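Local coordinates for mundticin KS immunity protein (Enterococcus mundtii, PDB 2ZRR), which contributes to the self-protection of the bacteriocin-producing bacterium, probably conferring immunity to mundticin KS, at residues Asp32-Lys35 / Lys36-Ile40; Gly53-Ser56 / Leu57-Leu61; Val75-Val78 / Leu79-Asn83. All blocks are in the same frame, centred on the assembly; numbering follows the deposited sequence.

Interaction 1: residues Asp32-Lys35 / Lys36-Ile40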
# COMPACT_ATOMS: atom_id res chain seq x y z
N ASP A 32 -4.15 -12.26 11.37
CA ASP A 32 -4.96 -11.76 10.28
C ASP A 32 -4.20 -10.59 9.69
O ASP A 32 -4.78 -9.58 9.31
CB ASP A 32 -6.35 -11.32 10.74
CG ASP A 32 -6.31 -10.38 11.91
OD1 ASP A 32 -7.32 -10.29 12.63
OD2 ASP A 32 -5.26 -9.72 12.12
N ARG A 33 -2.88 -10.74 9.64
CA ARG A 33 -2.01 -9.72 9.08
C ARG A 33 -2.36 -9.52 7.61
O ARG A 33 -2.27 -8.40 7.10
CB ARG A 33 -0.55 -10.16 9.15
CG ARG A 33 0.09 -10.08 10.51
CD ARG A 33 1.47 -10.74 10.44
NE ARG A 33 1.38 -12.19 10.26
CZ ARG A 33 2.38 -12.96 9.83
NH1 ARG A 33 3.55 -12.43 9.53
NH2 ARG A 33 2.20 -14.27 9.72
N ARG A 34 -2.72 -10.61 6.93
CA ARG A 34 -3.08 -10.56 5.51
C ARG A 34 -4.39 -9.79 5.37
O ARG A 34 -4.48 -8.86 4.57
CB ARG A 34 -3.23 -11.96 4.91
CG ARG A 34 -3.24 -11.98 3.37
CD ARG A 34 -3.15 -13.39 2.79
NE ARG A 34 -1.88 -14.02 3.16
CZ ARG A 34 -0.72 -13.81 2.54
NH1 ARG A 34 -0.65 -12.99 1.50
NH2 ARG A 34 0.38 -14.40 2.99
N LYS A 35 -5.41 -10.19 6.13
CA LYS A 35 -6.68 -9.48 6.08
C LYS A 35 -6.47 -8.00 6.47
O LYS A 35 -6.96 -7.09 5.79
CB LYS A 35 -7.68 -10.14 7.04
CG LYS A 35 -9.08 -9.55 6.96
CD LYS A 35 -9.74 -9.53 8.34
CE LYS A 35 -10.14 -10.93 8.80
NZ LYS A 35 -11.57 -11.26 8.48
N LYS A 36 -5.71 -7.76 7.53
CA LYS A 36 -5.42 -6.40 7.98
C LYS A 36 -4.72 -5.61 6.90
O LYS A 36 -5.12 -4.48 6.59
CB LYS A 36 -4.52 -6.43 9.22
CG LYS A 36 -5.18 -5.96 10.50
CD LYS A 36 -4.18 -5.91 11.67
CE LYS A 36 -4.30 -7.12 12.59
NZ LYS A 36 -3.12 -8.03 12.48
N ALA A 37 -3.66 -6.17 6.33
CA ALA A 37 -2.91 -5.49 5.27
C ALA A 37 -3.81 -5.14 4.06
O ALA A 37 -3.77 -4.03 3.53
CB ALA A 37 -1.74 -6.34 4.82
N GLU A 38 -4.65 -6.10 3.65
CA GLU A 38 -5.55 -5.87 2.53
C GLU A 38 -6.58 -4.77 2.84
O GLU A 38 -6.87 -3.91 2.00
CB GLU A 38 -6.27 -7.18 2.19
CG GLU A 38 -5.44 -8.16 1.39
CD GLU A 38 -5.99 -9.55 1.45
OE1 GLU A 38 -7.16 -9.73 1.84
OE2 GLU A 38 -5.26 -10.50 1.09
N VAL A 39 -7.12 -4.79 4.06
CA VAL A 39 -8.10 -3.78 4.49
C VAL A 39 -7.51 -2.38 4.37
O VAL A 39 -8.13 -1.49 3.79
CB VAL A 39 -8.55 -4.04 5.96
CG1 VAL A 39 -9.08 -2.77 6.59
CG2 VAL A 39 -9.60 -5.12 5.98
N ILE A 40 -6.31 -2.18 4.91
CA ILE A 40 -5.66 -0.87 4.85
C ILE A 40 -5.47 -0.40 3.41
O ILE A 40 -5.68 0.77 3.08
CB ILE A 40 -4.29 -0.91 5.56
CG1 ILE A 40 -4.48 -1.25 7.03
CG2 ILE A 40 -3.60 0.43 5.44
CD1 ILE A 40 -3.16 -1.39 7.78
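Glu38 runs extended back towards the preceding turn, its carboxylate beside the stem of Arg34. The touching atoms are OE2 of Glu38 and CG of Arg34, 3.4 Å apart, so a carboxylate oxygen rests on a methylene and not on the guanidinium. The charged ends stay separate, with Arg34 NH1 5.3 Å from Glu38 OE2 and the flat groups turned 56° against each other. The first torsion of Glu38 explains the approach: CG lies beside its own backbone N (chi1 -78°), which also sets CG 3.4 Å from Arg34 O. The Arg34 guanidinium is engaged elsewhere, NH1 bonding to Leu68 O and NH2 to Thr73 O, so it ties this segment to the C-terminal end of helix 55-70 and the loop beyond. Here helix 33-48 of the antiparallel four-helix bundle begins, with Asp32 at the N-cap position, though its carboxylate makes no capping bond. Regular i to i+4 backbone bonds start at once: Lys36 N reaches Asp32 O at 2.7 Å with an N-H...O angle of 163°, and the same pattern joins Ala37 to Arg33, Glu38 to Arg34 and Val39 to Lys35. On the solvent side, Lys36 curls back towards Asp32, its chain bent at its last two torsions. NZ of Lys36 is modelled 2.8 Å from Asp32 OD2, a salt bridge whose hydrogen bond is weak; OD2 lies too close to CE of Lys36, so the detail is doubtful. Arg33 instead finds its charge partner in Asp31, just before the helix. Inward, the Ala37 methyl packs on Leu68 and Leu108, whereas CG2 of Val39, on the exposed side, sits 3.3 Å from Lys35 O.

Interaction 2: residues Gly53-Ser56 / Leu57-Leu61; sequences GNES and LRKVL
Glu55 and Arg58 meet on the first turn of helix 55-70. OE1 of Glu55 lies at the edge of the guanidinium, near its plane, 3.7 Å from Arg58 NE and 3.6 Å from Arg58 CD. That is a long salt bridge, and with carboxylate and guanidinium planes 65° apart the two groups do not pair squarely. Arg58 leaves the backbone with CG beside its own N (chi1 -60°), which draws CG to 3.0 Å from Asn54 O, the same oxygen that accepts the bond from Arg58 N (3.0 Å, N-H...O angle 167°). The other carboxylate oxygen of Glu55, OE2, is 4.0 Å from CD of Lys59, whose chain crosses at about a right angle; NZ of Lys59 stays 4.8 Å from OE2, not in contact, though some electrostatic attraction is likely.

Farther out, NH1 of Arg58 bonds to Leu45 O, near the end of helix 33-48, consistent with a guanidinium that does not pair squarely with Glu55. Asn54, at the N-cap position, makes no capping bond with its side chain; its ND2 passes 3.8 Å from Arg58 CD and has a weak bond to Glu49 O. Asp51 grips the approach to the helix, OD1 accepting from Gly53 N and OD2 from Asn54 N. On the inner side Leu57 packs on Ile86 and Ile90, and Leu61 on Leu45, Leu48 and Met82. Charged groups outside and leucines inside make this an amphipathic helix start in an antiparallel four-helix bundle.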
# COMPACT_ATOMS: atom_id res chain seq x y z
N GLY A 53 -2.06 12.65 -10.61
CA GLY A 53 -1.07 12.86 -9.57
C GLY A 53 -0.62 11.62 -8.82
O GLY A 53 0.59 11.40 -8.68
N ASN A 54 -1.56 10.82 -8.34
CA ASN A 54 -1.22 9.61 -7.60
C ASN A 54 -1.48 8.28 -8.30
O ASN A 54 -1.73 7.28 -7.64
CB ASN A 54 -1.94 9.59 -6.24
CG ASN A 54 -3.22 10.39 -6.24
OD1 ASN A 54 -3.28 11.48 -5.68
ND2 ASN A 54 -4.27 9.84 -6.85
N GLU A 55 -1.40 8.25 -9.63
CA GLU A 55 -1.65 7.00 -10.34
C GLU A 55 -0.58 5.95 -10.02
O GLU A 55 -0.89 4.77 -9.83
CB GLU A 55 -1.71 7.24 -11.85
CG GLU A 55 -3.08 6.92 -12.48
CD GLU A 55 -3.92 5.97 -11.64
OE1 GLU A 55 -4.98 6.40 -11.12
OE2 GLU A 55 -3.53 4.78 -11.49
N SER A 56 0.67 6.38 -9.95
CA SER A 56 1.76 5.46 -9.65
C SER A 56 1.58 4.79 -8.29
O SER A 56 1.83 3.60 -8.14
CB SER A 56 3.10 6.20 -9.69
OG SER A 56 3.07 7.25 -10.64
N LEU A 57 1.15 5.56 -7.30
CA LEU A 57 0.94 5.04 -5.95
C LEU A 57 -0.23 4.07 -5.92
O LEU A 57 -0.14 2.99 -5.33
CB LEU A 57 0.68 6.18 -4.96
CG LEU A 57 0.61 5.81 -3.47
CD1 LEU A 57 1.68 4.78 -3.14
CD2 LEU A 57 0.80 7.07 -2.64
N ARG A 58 -1.34 4.46 -6.55
CA ARG A 58 -2.52 3.61 -6.60
C ARG A 58 -2.15 2.33 -7.33
O ARG A 58 -2.65 1.26 -7.00
CB ARG A 58 -3.64 4.31 -7.36
CG ARG A 58 -4.10 5.63 -6.75
CD ARG A 58 -5.30 6.20 -7.51
NE ARG A 58 -6.27 5.16 -7.84
CZ ARG A 58 -7.22 4.73 -7.01
NH1 ARG A 58 -7.31 5.26 -5.80
NH2 ARG A 58 -8.05 3.77 -7.39
N LYS A 59 -1.26 2.45 -8.31
CA LYS A 59 -0.80 1.30 -9.08
C LYS A 59 -0.12 0.29 -8.14
O LYS A 59 -0.52 -0.88 -8.09
CB LYS A 59 0.18 1.76 -10.17
CG LYS A 59 -0.00 1.07 -11.52
CD LYS A 59 -1.17 1.65 -12.30
CE LYS A 59 -0.76 1.94 -13.74
NZ LYS A 59 0.27 3.01 -13.82
N VAL A 60 0.90 0.74 -7.41
CA VAL A 60 1.63 -0.10 -6.47
C VAL A 60 0.66 -0.70 -5.46
O VAL A 60 0.66 -1.90 -5.21
CB VAL A 60 2.67 0.71 -5.69
CG1 VAL A 60 3.26 -0.14 -4.57
CG2 VAL A 60 3.75 1.22 -6.63
N LEU A 61 -0.15 0.16 -4.87
CA LEU A 61 -1.13 -0.27 -3.88
C LEU A 61 -2.02 -1.32 -4.47
O LEU A 61 -2.26 -2.36 -3.85
CB LEU A 61 -1.98 0.91 -3.43
CG LEU A 61 -1.22 1.97 -2.64
CD1 LEU A 61 -2.13 3.16 -2.36
CD2 LEU A 61 -0.70 1.36 -1.34

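Interaction 3: residues Val75-Val78 / Leu79-Asn83; sequences VPLV and LSRMN
Two first torsions bring Leu77 and Arg81 together: Leu77 sends CG opposite its backbone N (chi1 164°), while Arg81 holds CG beside its own N (chi1 -74°) and runs extended to NE, back towards the preceding turn. This i to i+4 pair lies on the outward side of helix 75-90 in the antiparallel four-helix bundle. CD1 of Leu77 sits over one face of the guanidinium, 3.2 Å above its plane and offset towards the rim. It is 3.2 Å from Arg81 NE, so the contact is a methyl laid over a flat cation, with the two chains crossing obliquely. The aliphatic CD of Arg81 continues the overlap, and the side chain also touches Tyr64 of helix 55-70.

On the inward side the same spacing recurs with apolar groups. Val75 and Leu79 lie alongside each other and point the same way; Leu79 then packs on Leu108, and Val75 on Arg34. Their neighbours Val78 and Met82 face Tyr64, linking the segment to helix 55-70.

Backbone bonds hold both pairs in step. Leu79 N donates to Val75 O at 3.0 Å, with an N-H...O angle of 167°, whereas the Arg81 N to Leu77 O bond is longer, at 3.3 Å. Pro76 O accepts from Ser80 N at 3.0 Å; Ser80 OG is modelled so near this oxygen that the exact place of the hydroxyl is doubtful. The tightest apolar approach is CG1 of Val75 to CD1 of Leu79, 3.2 Å, closer than carbons normally pack.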
# COMPACT_ATOMS: atom_id res chain seq x y z
N VAL A 75 3.23 -12.52 4.36
CA VAL A 75 2.96 -11.09 4.43
C VAL A 75 4.25 -10.25 4.54
O VAL A 75 4.41 -9.27 3.81
CB VAL A 75 1.99 -10.75 5.60
CG1 VAL A 75 2.15 -9.29 6.02
CG2 VAL A 75 0.54 -11.01 5.16
N PRO A 76 5.17 -10.63 5.45
CA PRO A 76 6.41 -9.83 5.56
C PRO A 76 7.23 -9.72 4.26
O PRO A 76 7.80 -8.67 3.96
CB PRO A 76 7.20 -10.52 6.68
CG PRO A 76 6.19 -11.38 7.41
CD PRO A 76 5.12 -11.74 6.41
N LEU A 77 7.28 -10.80 3.48
CA LEU A 77 8.03 -10.79 2.22
C LEU A 77 7.43 -9.84 1.20
O LEU A 77 8.14 -9.03 0.59
CB LEU A 77 8.09 -12.20 1.62
CG LEU A 77 8.50 -12.25 0.14
CD1 LEU A 77 9.82 -11.54 -0.06
CD2 LEU A 77 8.60 -13.69 -0.30
N VAL A 78 6.11 -9.95 1.01
CA VAL A 78 5.37 -9.11 0.06
C VAL A 78 5.42 -7.64 0.42
O VAL A 78 5.66 -6.79 -0.43
CB VAL A 78 3.88 -9.54 -0.02
CG1 VAL A 78 3.04 -8.39 -0.57
CG2 VAL A 78 3.73 -10.75 -0.92
N LEU A 79 5.20 -7.34 1.70
CA LEU A 79 5.21 -5.97 2.19
C LEU A 79 6.58 -5.33 2.22
O LEU A 79 6.71 -4.12 2.05
CB LEU A 79 4.60 -5.92 3.59
CG LEU A 79 3.09 -6.11 3.59
CD1 LEU A 79 2.60 -6.27 5.01
CD2 LEU A 79 2.45 -4.92 2.91
N SER A 80 7.62 -6.13 2.45
CA SER A 80 8.97 -5.60 2.47
C SER A 80 9.32 -5.13 1.05
O SER A 80 9.99 -4.10 0.86
CB SER A 80 9.96 -6.68 2.92
OG SER A 80 9.59 -7.20 4.19
N ARG A 81 8.85 -5.89 0.06
CA ARG A 81 9.08 -5.57 -1.35
C ARG A 81 8.23 -4.37 -1.76
O ARG A 81 8.64 -3.55 -2.58
CB ARG A 81 8.74 -6.80 -2.21
CG ARG A 81 9.79 -7.91 -2.12
CD ARG A 81 9.33 -9.24 -2.71
NE ARG A 81 10.47 -10.15 -2.89
CZ ARG A 81 10.39 -11.41 -3.32
NH1 ARG A 81 9.22 -11.95 -3.63
NH2 ARG A 81 11.49 -12.13 -3.44
N MET A 82 7.05 -4.26 -1.16
CA MET A 82 6.14 -3.17 -1.46
C MET A 82 6.65 -1.89 -0.84
O MET A 82 6.59 -0.83 -1.45
CB MET A 82 4.76 -3.48 -0.90
CG MET A 82 3.83 -2.27 -0.86
SD MET A 82 2.29 -2.62 0.01
CE MET A 82 1.26 -1.33 -0.65
N ASN A 83 7.14 -2.00 0.39
CA ASN A 83 7.67 -0.87 1.12
C ASN A 83 8.65 -0.13 0.22
O ASN A 83 8.65 1.10 0.16
CB ASN A 83 8.38 -1.35 2.39
CG ASN A 83 9.05 -0.23 3.16
OD1 ASN A 83 8.67 0.94 3.04
ND2 ASN A 83 10.05 -0.58 3.96

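Overall arrangement
The three contacts are starting turns or early turns of successive helices in one bundle. Interactions 1 and 2 lie on opposite sides of the chain's centre, their centres 19 Å apart and their nearest atoms about 7 Å apart. Interaction 3 touches both. Against interaction 1, with centres 12 Å apart, Val75 CG2 packs 3.7 Å from Arg34 CA and Pro76 CG 3.5 Å from Arg33 NH1. Against interaction 2, with centres 17 Å apart, Met82 CE meets Leu61 CD2 at 3.4 Å. Arg34 reaches Leu68 O near the end of helix 55-70, and Arg58 reaches Leu45 O near the end of helix 33-48, ties in both directions between antiparallel neighbours.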